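Local coordinates for protein succinylglutamate desuccinylase (Vibrio parahaemolyticus, PDB 2BCO) that probably hydrolyses N-succinylglutamate to succinate and glutamate, the last step of arginine breakdown by the succinyltransferase pathway, with one zinc ion per subunit, at residues Q8-D13 and E71-I76; N55-C60 and R90-I95. All coordinates share one frame; numbering follows the deposited sequence.

From the N terminus, the chain first forms the short helix 10-15, then strands 24-27, 33-38 and 41-45, and then strand 55-60. Helix 68-81 follows, and its meeting with residues 8-13 in contact 1 closes a loop of 57 residues. Strand 90-95 then comes back beside strand 55-60 in contact 2, closing a shorter loop that contains the helix. The segments alternate along the sequence, so the two loops cross rather than nest. Contact 2 joins the strands of a beta-alpha-beta unit, and contact 1 fastens the N-terminal helix to the helix of that unit. They meet physically where Val73 packs on Phe93, and Phe10 on both Phe93 and Ile95.

Contact 1 (Q8-D13 and E71-I76); sequences QSFLTD and ELVDSI
The first turn of helix 10-15 faces helix 68-81, with the CA atoms of Leu11 and Asp74 5.6 Å apart. Asp74 carries most of the contact. With CG anti to the backbone N (chi1 -175°), its carboxylate reaches across to the start of the other helix, where OD1 accepts a nearly straight hydrogen bond from Leu11 N (3.0 Å, 167° at the hydrogen). The amide comes in on the anti side of OD1, 34° out of the carboxylate plane. OG of Ser9 lies 3.1 Å from the same oxygen and 3.0 Å from OG1 of Thr12, to which it is hydrogen-bonded. Ser9 is the N-cap residue, so Asp74 brings its charge to the amino end of a helix, where the dipole would probably stabilise the carboxylate. A water bridges the backbones beside it, accepting from Phe10 N at 3.0 Å and donating to Asp74 O. CB of Leu11 also packs against the carboxylate carbon, CG of Asp74, at 3.7 Å. The apolar part is slighter: the Phe10 ring presents its edge to Val73, with CD2 4.2 Å from CG1. Both side chains also rest on Phe93 of strand 90-95, and Phe10 reaches Ile77 farther along helix 68-81. Glu71 turns its carboxylate elsewhere, OE1 accepting from Gly227 N and Asn229 ND2.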
# COMPACT_ATOMS: atom_id res chain seq x y z
N GLN A 8 16.49 12.72 16.12
CA GLN A 8 15.41 13.70 16.01
C GLN A 8 14.06 13.00 15.85
O GLN A 8 13.12 13.29 16.59
CB GLN A 8 15.69 14.63 14.83
CG GLN A 8 14.71 15.79 14.70
CD GLN A 8 15.33 17.01 14.04
OE1 GLN A 8 15.99 16.90 13.00
NE2 GLN A 8 15.12 18.18 14.64
N SER A 9 13.96 12.08 14.89
CA SER A 9 12.74 11.31 14.64
C SER A 9 13.02 10.15 13.69
O SER A 9 14.08 10.09 13.05
CB SER A 9 11.64 12.20 14.05
OG SER A 9 11.91 12.51 12.70
N PHE A 10 12.07 9.23 13.59
CA PHE A 10 12.24 8.08 12.72
C PHE A 10 12.48 8.49 11.26
O PHE A 10 13.41 8.01 10.61
CB PHE A 10 11.01 7.18 12.83
CG PHE A 10 11.10 5.91 12.02
CD1 PHE A 10 12.25 5.13 12.03
CD2 PHE A 10 10.01 5.47 11.27
CE1 PHE A 10 12.31 3.93 11.32
CE2 PHE A 10 10.06 4.28 10.55
CZ PHE A 10 11.22 3.51 10.58
N LEU A 11 11.64 9.39 10.75
CA LEU A 11 11.75 9.84 9.37
C LEU A 11 12.96 10.76 9.12
O LEU A 11 13.58 10.69 8.07
CB LEU A 11 10.46 10.55 8.95
CG LEU A 11 10.45 11.22 7.57
CD1 LEU A 11 10.76 10.21 6.49
CD2 LEU A 11 9.09 11.86 7.34
N THR A 12 13.28 11.63 10.08
CA THR A 12 14.41 12.53 9.90
C THR A 12 15.73 11.77 9.97
O THR A 12 16.61 11.97 9.13
CB THR A 12 14.41 13.66 10.95
OG1 THR A 12 13.23 14.47 10.78
CG2 THR A 12 15.64 14.55 10.77
N ASP A 13 15.87 10.89 10.95
CA ASP A 13 17.10 10.11 11.06
C ASP A 13 17.27 9.26 9.80
O ASP A 13 18.36 9.17 9.25
CB ASP A 13 17.07 9.18 12.28
CG ASP A 13 17.32 9.92 13.58
OD1 ASP A 13 17.76 9.27 14.54
OD2 ASP A 13 17.05 11.14 13.66
N GLU A 71 5.01 10.84 6.83
CA GLU A 71 4.78 11.82 7.88
C GLU A 71 3.85 11.23 8.94
O GLU A 71 4.08 11.42 10.14
CB GLU A 71 4.15 13.11 7.32
CG GLU A 71 4.99 13.87 6.30
CD GLU A 71 4.70 15.38 6.31
OE1 GLU A 71 4.32 15.94 5.25
OE2 GLU A 71 4.84 16.00 7.39
N LEU A 72 2.81 10.52 8.50
CA LEU A 72 1.86 9.90 9.44
C LEU A 72 2.58 8.86 10.29
O LEU A 72 2.39 8.79 11.50
CB LEU A 72 0.69 9.24 8.70
CG LEU A 72 -0.21 10.17 7.90
CD1 LEU A 72 -1.41 9.38 7.37
CD2 LEU A 72 -0.68 11.35 8.78
N VAL A 73 3.40 8.04 9.64
CA VAL A 73 4.16 7.02 10.35
C VAL A 73 5.10 7.70 11.33
O VAL A 73 5.25 7.27 12.47
CB VAL A 73 5.00 6.15 9.36
CG1 VAL A 73 5.99 5.28 10.13
CG2 VAL A 73 4.06 5.27 8.53
N ASP A 74 5.73 8.79 10.90
CA ASP A 74 6.66 9.51 11.76
C ASP A 74 6.01 10.02 13.05
O ASP A 74 6.63 10.00 14.11
CB ASP A 74 7.29 10.67 11.01
CG ASP A 74 8.34 11.38 11.82
OD1 ASP A 74 9.38 10.76 12.12
OD2 ASP A 74 8.12 12.55 12.18
N SER A 75 4.77 10.50 12.95
CA SER A 75 4.04 11.01 14.11
C SER A 75 3.55 9.87 15.01
O SER A 75 3.43 10.03 16.23
CB SER A 75 2.85 11.85 13.67
OG SER A 75 3.28 12.94 12.87
N ILE A 76 3.26 8.71 14.41
CA ILE A 76 2.83 7.55 15.18
C ILE A 76 4.01 7.04 16.02
O ILE A 76 3.85 6.69 17.19
CB ILE A 76 2.27 6.44 14.25
CG1 ILE A 76 0.84 6.81 13.84
CG2 ILE A 76 2.30 5.08 14.94
CD1 ILE A 76 0.27 5.96 12.75
O HOH W 1 9.54 9.27 15.13

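Contact 2 (N55-C60 and R90-I95); sequences NIIISC and RCLFII
Ile58 and Phe93 leave their neighbouring strands on the same side and run alongside each other, CD1 of the isoleucine approaching CE2 of the ring obliquely at 3.6 Å. The same methyl reaches back to SG of Cys91 at 4.3 Å. Beyond them on this face, SG of Cys60 meets CG1 of Ile95 at 4.0 Å. On the other face, Ile57 CG2 and Ile94 CD1 touch at 4.2 Å. At the start of the pair, Arg90 runs extended from CG to NE and gives NH1 to OD1 of Asn55 (2.9 Å). The oxygen lies in the guanidinium plane, but the donor stands 48° above the carbonyl plane, and the two flat groups are turned 75° apart. Second partners fix both ends: Glu43 forms a salt bridge with Arg90 NE, NH1 also donates to Phe140 O, and Asn55 ND2 binds Thr148. Five backbone hydrogen bonds, from Ile56 N to Arg90 O (2.8 Å) through Cys60 N to Ile94 O (2.9 Å), join the parallel pair of a beta-alpha-beta unit, with helix 68-81 in the connection; the strand axes diverge by only 14°. Strand 55-60 pairs on its other edge with strand 149-157, which carries the zinc ligand His155, and strand 90-95 with strand 41-45. Helix 125-141 packs on Ile57 and Leu92, while helices 68-81 and 10-15 cover the side carrying Phe93 and Ile95.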
# COMPACT_ATOMS: atom_id res chain seq x y z
N ASN A 55 0.08 -8.90 13.96
CA ASN A 55 1.43 -8.66 13.50
C ASN A 55 1.26 -7.84 12.23
O ASN A 55 1.00 -8.37 11.16
CB ASN A 55 2.13 -9.99 13.23
CG ASN A 55 2.36 -10.78 14.50
OD1 ASN A 55 3.24 -10.45 15.29
ND2 ASN A 55 1.54 -11.80 14.72
N ILE A 56 1.37 -6.53 12.40
CA ILE A 56 1.18 -5.60 11.30
C ILE A 56 2.45 -4.99 10.74
O ILE A 56 3.23 -4.38 11.46
CB ILE A 56 0.27 -4.43 11.72
CG1 ILE A 56 -0.92 -4.95 12.53
CG2 ILE A 56 -0.19 -3.67 10.49
CD1 ILE A 56 -1.79 -3.84 13.10
N ILE A 57 2.64 -5.15 9.44
CA ILE A 57 3.77 -4.54 8.76
C ILE A 57 3.18 -3.27 8.19
O ILE A 57 2.18 -3.30 7.49
CB ILE A 57 4.28 -5.39 7.58
CG1 ILE A 57 4.90 -6.69 8.09
CG2 ILE A 57 5.31 -4.59 6.77
CD1 ILE A 57 5.38 -7.60 6.97
N ILE A 58 3.77 -2.13 8.52
CA ILE A 58 3.28 -0.87 8.01
C ILE A 58 4.42 -0.25 7.22
O ILE A 58 5.35 0.31 7.80
CB ILE A 58 2.85 0.06 9.16
CG1 ILE A 58 1.79 -0.64 10.03
CG2 ILE A 58 2.30 1.37 8.60
CD1 ILE A 58 1.55 0.03 11.38
N SER A 59 4.37 -0.37 5.90
CA SER A 59 5.44 0.19 5.08
C SER A 59 5.01 1.43 4.32
O SER A 59 3.85 1.62 3.98
CB SER A 59 5.98 -0.87 4.11
OG SER A 59 4.99 -1.37 3.24
N CYS A 60 5.98 2.30 4.08
CA CYS A 60 5.73 3.51 3.33
C CYS A 60 7.00 3.81 2.55
O CYS A 60 8.06 3.25 2.83
CB CYS A 60 5.41 4.67 4.28
SG CYS A 60 6.73 5.06 5.41
N ARG A 90 1.82 -6.01 17.47
CA ARG A 90 3.23 -6.04 17.13
C ARG A 90 3.30 -5.42 15.73
O ARG A 90 2.54 -5.80 14.85
CB ARG A 90 3.73 -7.49 17.11
CG ARG A 90 5.18 -7.66 16.69
CD ARG A 90 5.72 -9.00 17.16
NE ARG A 90 7.01 -9.32 16.55
CZ ARG A 90 7.16 -10.05 15.45
NH1 ARG A 90 6.10 -10.54 14.82
NH2 ARG A 90 8.37 -10.30 14.98
N CYS A 91 4.19 -4.45 15.55
CA CYS A 91 4.31 -3.77 14.26
C CYS A 91 5.74 -3.70 13.73
O CYS A 91 6.70 -3.76 14.48
CB CYS A 91 3.79 -2.33 14.36
SG CYS A 91 2.14 -2.12 15.09
N LEU A 92 5.85 -3.57 12.41
CA LEU A 92 7.14 -3.43 11.76
C LEU A 92 6.99 -2.23 10.84
O LEU A 92 6.34 -2.34 9.79
CB LEU A 92 7.48 -4.68 10.94
CG LEU A 92 8.86 -4.59 10.27
CD1 LEU A 92 9.93 -4.59 11.35
CD2 LEU A 92 9.08 -5.75 9.32
N PHE A 93 7.55 -1.09 11.24
CA PHE A 93 7.48 0.13 10.44
C PHE A 93 8.63 0.20 9.47
O PHE A 93 9.80 0.02 9.84
CB PHE A 93 7.48 1.38 11.33
CG PHE A 93 6.24 1.54 12.18
CD1 PHE A 93 6.15 0.94 13.42
CD2 PHE A 93 5.15 2.27 11.71
CE1 PHE A 93 4.98 1.06 14.20
CE2 PHE A 93 3.98 2.40 12.47
CZ PHE A 93 3.90 1.79 13.73
N ILE A 94 8.30 0.46 8.22
CA ILE A 94 9.33 0.51 7.22
C ILE A 94 9.28 1.76 6.37
O ILE A 94 8.21 2.18 5.91
CB ILE A 94 9.22 -0.74 6.28
CG1 ILE A 94 9.41 -2.02 7.09
CG2 ILE A 94 10.27 -0.66 5.17
CD1 ILE A 94 9.23 -3.28 6.25
N ILE A 95 10.44 2.38 6.19
CA ILE A 95 10.56 3.52 5.30
C ILE A 95 11.51 2.90 4.28
O ILE A 95 12.71 2.86 4.48
CB ILE A 95 11.26 4.73 5.96
CG1 ILE A 95 10.38 5.34 7.04
CG2 ILE A 95 11.57 5.78 4.89
CD1 ILE A 95 11.06 6.42 7.83